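Local coordinates for GH5 (Bacteroidetes bacterium AC2a, PDB 4YHG), which acts as an endoglucanase of glycoside hydrolase family 5, probably hydrolysing internal beta-1,4-glucosidic bonds of cellulose, at residues W18-Q23 with I346-G351. The protein carries 1 engineered substitution. Sequence-based numbering, arbitrary orientation.
Sequences WNLGNQ and IDHATG. With BGC (beta-D-glucopyranose), chain C.
Ile346 meets the indole of Trp18 with its branched carbon, CB lying 3.9 Å from NE1 of Trp18, while its carbonyl O lies at the rim of the same ring, near its plane. A beta-branched aliphatic residue suits this place, since it lays apolar surface against a tryptophan whose indole, with chi1 at -178°, swings out from the strand toward the loop. Asp347 turns away and shapes the loop instead: its OD1 accepts from the backbone N of Ala349 (2.8 Å), an Asx turn that a short carboxylate is well made for, and also from that of Thr350, which extends it to an Asx motif.

His348 carries the contact. Trp18 turns the edge of its six-membered ring to one imidazole face in an offset edge-to-face pair, the centroids 5.0 Å apart and the planes at 67°. CD1 of Leu20 comes within 3.6 Å of ND1 of His348, adding apolar cover. In the ring plane, ND1 of His348 donates to OE1 of Gln23 at 2.7 Å, and CE1 of His348 lies 3.0 Å from the carbonyl O of Gly21. A bend at chi2 (91°) brings the long glutamine's amide to the imidazole, and NE2 of Gln23 is held in turn by Lys40 O and Glu34. The carboxylate of Asp332 spans the two rings, OD1 to NE2 of His348 and OD2 to NE1 of Trp18, so histidine, with a nitrogen for each side, bridges Gln23 and Asp332, and the aspartate would probably polarise its ring.

Just past the C-terminal end of strand 16-20, Asn22 belongs to the glycan pocket, its ND2 donating to O3 of beta-D-glucopyranose at 3.0 Å. The loop between strand 327-332 and helix 357-369 is thus joined to strand 16-20, first of the eight parallel strands of the TIM barrel, and Leu50 of helix 44-53 packs on both Trp18 and Ile346.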
ATOM      1  N   TRP A  18      -7.656   1.730  -4.409  1.00 24.44           N
ATOM      2  CA  TRP A  18      -7.964   0.312  -4.342  1.00 23.64           C
ATOM      3  C   TRP A  18      -6.784  -0.479  -4.888  1.00 23.07           C
ATOM      4  O   TRP A  18      -6.221  -0.090  -5.908  1.00 21.93           O
ATOM      5  CB  TRP A  18      -9.193   0.068  -5.194  1.00 24.08           C
ATOM      6  CG  TRP A  18      -9.765  -1.362  -5.251  1.00 25.32           C
ATOM      7  CD1 TRP A  18     -10.754  -1.873  -4.465  1.00 26.21           C
ATOM      8  CD2 TRP A  18      -9.473  -2.374  -6.221  1.00 25.99           C
ATOM      9  NE1 TRP A  18     -11.065  -3.138  -4.856  1.00 27.39           N
ATOM     10  CE2 TRP A  18     -10.289  -3.473  -5.932  1.00 27.49           C
ATOM     11  CE3 TRP A  18      -8.591  -2.460  -7.300  1.00 26.58           C
ATOM     12  CZ2 TRP A  18     -10.229  -4.656  -6.664  1.00 29.30           C
ATOM     13  CZ3 TRP A  18      -8.542  -3.638  -8.051  1.00 27.78           C
ATOM     14  CH2 TRP A  18      -9.359  -4.706  -7.748  1.00 28.61           C
ATOM     15  N   ASN A  19      -6.432  -1.578  -4.211  1.00 23.01           N
ATOM     16  CA  ASN A  19      -5.356  -2.479  -4.640  1.00 24.45           C
ATOM     17  C   ASN A  19      -5.866  -3.662  -5.473  1.00 26.50           C
ATOM     18  O   ASN A  19      -6.742  -4.416  -5.060  1.00 25.90           O
ATOM     19  CB  ASN A  19      -4.594  -3.048  -3.444  1.00 25.14           C
ATOM     20  CG  ASN A  19      -3.620  -2.058  -2.818  1.00 25.28           C
ATOM     21  OD1 ASN A  19      -2.428  -2.048  -3.137  1.00 27.02           O
ATOM     22  ND2 ASN A  19      -4.112  -1.250  -1.900  1.00 23.97           N
ATOM     23  N   LEU A  20      -5.295  -3.825  -6.657  1.00 27.81           N
ATOM     24  CA  LEU A  20      -5.440  -5.041  -7.410  1.00 27.84           C
ATOM     25  C   LEU A  20      -4.591  -6.126  -6.724  1.00 27.93           C
ATOM     26  O   LEU A  20      -3.571  -6.567  -7.252  1.00 28.38           O
ATOM     27  CB  LEU A  20      -4.996  -4.783  -8.853  1.00 29.80           C
ATOM     28  CG  LEU A  20      -5.227  -5.909  -9.863  1.00 32.26           C
ATOM     29  CD1 LEU A  20      -6.699  -6.213 -10.084  1.00 33.40           C
ATOM     30  CD2 LEU A  20      -4.584  -5.535 -11.173  1.00 34.08           C
ATOM     31  N   GLY A  21      -5.005  -6.543  -5.529  1.00 26.85           N
ATOM     32  CA  GLY A  21      -4.198  -7.457  -4.716  1.00 27.07           C
ATOM     33  C   GLY A  21      -4.301  -8.927  -5.109  1.00 28.70           C
ATOM     34  O   GLY A  21      -5.270  -9.354  -5.734  1.00 30.41           O
ATOM     35  N   ASN A  22      -3.307  -9.708  -4.702  1.00 29.62           N
ATOM     36  CA  ASN A  22      -3.203 -11.125  -5.053  1.00 31.55           C
ATOM     37  C   ASN A  22      -3.393 -11.367  -6.540  1.00 34.20           C
ATOM     38  O   ASN A  22      -4.104 -12.283  -6.953  1.00 36.30           O
ATOM     39  CB  ASN A  22      -4.196 -11.967  -4.243  1.00 31.26           C
ATOM     40  CG  ASN A  22      -3.769 -12.165  -2.778  1.00 30.49           C
ATOM     41  OD1 ASN A  22      -2.889 -11.470  -2.232  1.00 29.54           O
ATOM     42  ND2 ASN A  22      -4.388 -13.137  -2.140  1.00 30.35           N
ATOM     43  N   GLN A  23      -2.746 -10.528  -7.338  1.00 34.38           N
ATOM     44  CA  GLN A  23      -2.923 -10.531  -8.770  1.00 35.69           C
ATOM     45  C   GLN A  23      -1.516 -10.589  -9.331  1.00 36.40           C
ATOM     46  O   GLN A  23      -0.934 -11.667  -9.317  1.00 37.77           O
ATOM     47  CB  GLN A  23      -3.730  -9.287  -9.190  1.00 35.46           C
ATOM     48  CG  GLN A  23      -4.248  -9.287 -10.624  1.00 36.64           C
ATOM     49  CD  GLN A  23      -5.635  -9.870 -10.767  1.00 36.51           C
ATOM     50  OE1 GLN A  23      -6.374  -9.979  -9.798  1.00 36.73           O
ATOM     51  NE2 GLN A  23      -5.980 -10.279 -11.970  1.00 37.35           N
ATOM     52  N   ILE A 346     -14.510  -6.000  -4.792  1.00 31.12           N
ATOM     53  CA  ILE A 346     -14.738  -5.805  -6.242  1.00 31.91           C
ATOM     54  C   ILE A 346     -14.074  -6.922  -7.048  1.00 32.73           C
ATOM     55  O   ILE A 346     -12.908  -7.224  -6.840  1.00 33.26           O
ATOM     56  CB  ILE A 346     -14.234  -4.420  -6.711  1.00 32.43           C
ATOM     57  CG1 ILE A 346     -15.242  -3.343  -6.316  1.00 32.95           C
ATOM     58  CG2 ILE A 346     -14.036  -4.379  -8.220  1.00 34.25           C
ATOM     59  CD1 ILE A 346     -14.741  -1.933  -6.485  1.00 32.98           C
ATOM     60  N   ASP A 347     -14.816  -7.529  -7.967  1.00 32.94           N
ATOM     61  CA  ASP A 347     -14.284  -8.605  -8.778  1.00 34.94           C
ATOM     62  C   ASP A 347     -13.149  -8.105  -9.646  1.00 33.97           C
ATOM     63  O   ASP A 347     -13.266  -7.073 -10.297  1.00 33.38           O
ATOM     64  CB  ASP A 347     -15.366  -9.177  -9.684  1.00 38.12           C
ATOM     65  CG  ASP A 347     -14.884 -10.374 -10.461  1.00 40.65           C
ATOM     66  OD1 ASP A 347     -14.280 -10.246 -11.546  1.00 43.81           O
ATOM     67  OD2 ASP A 347     -15.107 -11.475  -9.981  1.00 43.11           O
ATOM     68  N   HIS A 348     -12.063  -8.858  -9.685  1.00 33.76           N
ATOM     69  CA  HIS A 348     -10.856  -8.392 -10.356  1.00 33.76           C
ATOM     70  C   HIS A 348     -10.929  -8.471 -11.893  1.00 36.31           C
ATOM     71  O   HIS A 348     -10.160  -7.803 -12.587  1.00 35.83           O
ATOM     72  CB  HIS A 348      -9.637  -9.149  -9.815  1.00 33.61           C
ATOM     73  CG  HIS A 348      -9.264  -8.756  -8.417  1.00 32.96           C
ATOM     74  ND1 HIS A 348      -7.980  -8.846  -7.927  1.00 32.87           N
ATOM     75  CD2 HIS A 348     -10.013  -8.239  -7.413  1.00 31.74           C
ATOM     76  CE1 HIS A 348      -7.957  -8.423  -6.675  1.00 31.43           C
ATOM     77  NE2 HIS A 348      -9.176  -8.036  -6.346  1.00 31.64           N
ATOM     78  N   ALA A 349     -11.842  -9.285 -12.416  1.00 38.09           N
ATOM     79  CA  ALA A 349     -11.990  -9.437 -13.855  1.00 40.74           C
ATOM     80  C   ALA A 349     -13.055  -8.525 -14.446  1.00 41.55           C
ATOM     81  O   ALA A 349     -12.921  -8.119 -15.604  1.00 43.36           O
ATOM     82  CB  ALA A 349     -12.305 -10.882 -14.199  1.00 42.95           C
ATOM     83  N   THR A 350     -14.098  -8.214 -13.666  1.00 40.45           N
ATOM     84  CA  THR A 350     -15.276  -7.504 -14.172  1.00 41.07           C
ATOM     85  C   THR A 350     -15.462  -6.102 -13.631  1.00 40.21           C
ATOM     86  O   THR A 350     -16.215  -5.328 -14.192  1.00 41.80           O
ATOM     87  CB  THR A 350     -16.575  -8.265 -13.862  1.00 41.96           C
ATOM     88  OG1 THR A 350     -16.878  -8.190 -12.466  1.00 39.41           O
ATOM     89  CG2 THR A 350     -16.472  -9.741 -14.300  1.00 43.76           C
ATOM     90  N   GLY A 351     -14.794  -5.785 -12.532  1.00 39.72           N
ATOM     91  CA  GLY A 351     -15.045  -4.544 -11.802  1.00 39.33           C
ATOM     92  C   GLY A 351     -16.427  -4.380 -11.176  1.00 39.29           C
ATOM     93  O   GLY A 351     -16.797  -3.275 -10.807  1.00 38.01           O
TER
HETATM   94  C2  BGC C   2      -3.077 -11.469   1.136  1.00 46.41           C
HETATM   95  C3  BGC C   2      -3.120 -12.995   1.404  1.00 48.15           C
HETATM   96  C4  BGC C   2      -1.791 -13.595   0.914  1.00 51.60           C
HETATM   97  C5  BGC C   2      -0.642 -12.886   1.670  1.00 54.80           C
HETATM   98  C6  BGC C   2       0.693 -13.539   1.343  1.00 53.16           C
HETATM   99  C1  BGC C   2      -1.863 -10.829   1.854  1.00 51.86           C
HETATM  100  O2  BGC C   2      -4.279 -10.779   1.529  1.00 38.74           O
HETATM  101  O3  BGC C   2      -4.256 -13.709   0.839  1.00 41.59           O
HETATM  102  O4  BGC C   2      -1.754 -15.007   1.179  1.00 54.32           O
HETATM  103  O5  BGC C   2      -0.616 -11.450   1.437  1.00 50.17           O
HETATM  104  O6  BGC C   2       1.740 -12.613   1.601  1.00 55.67           O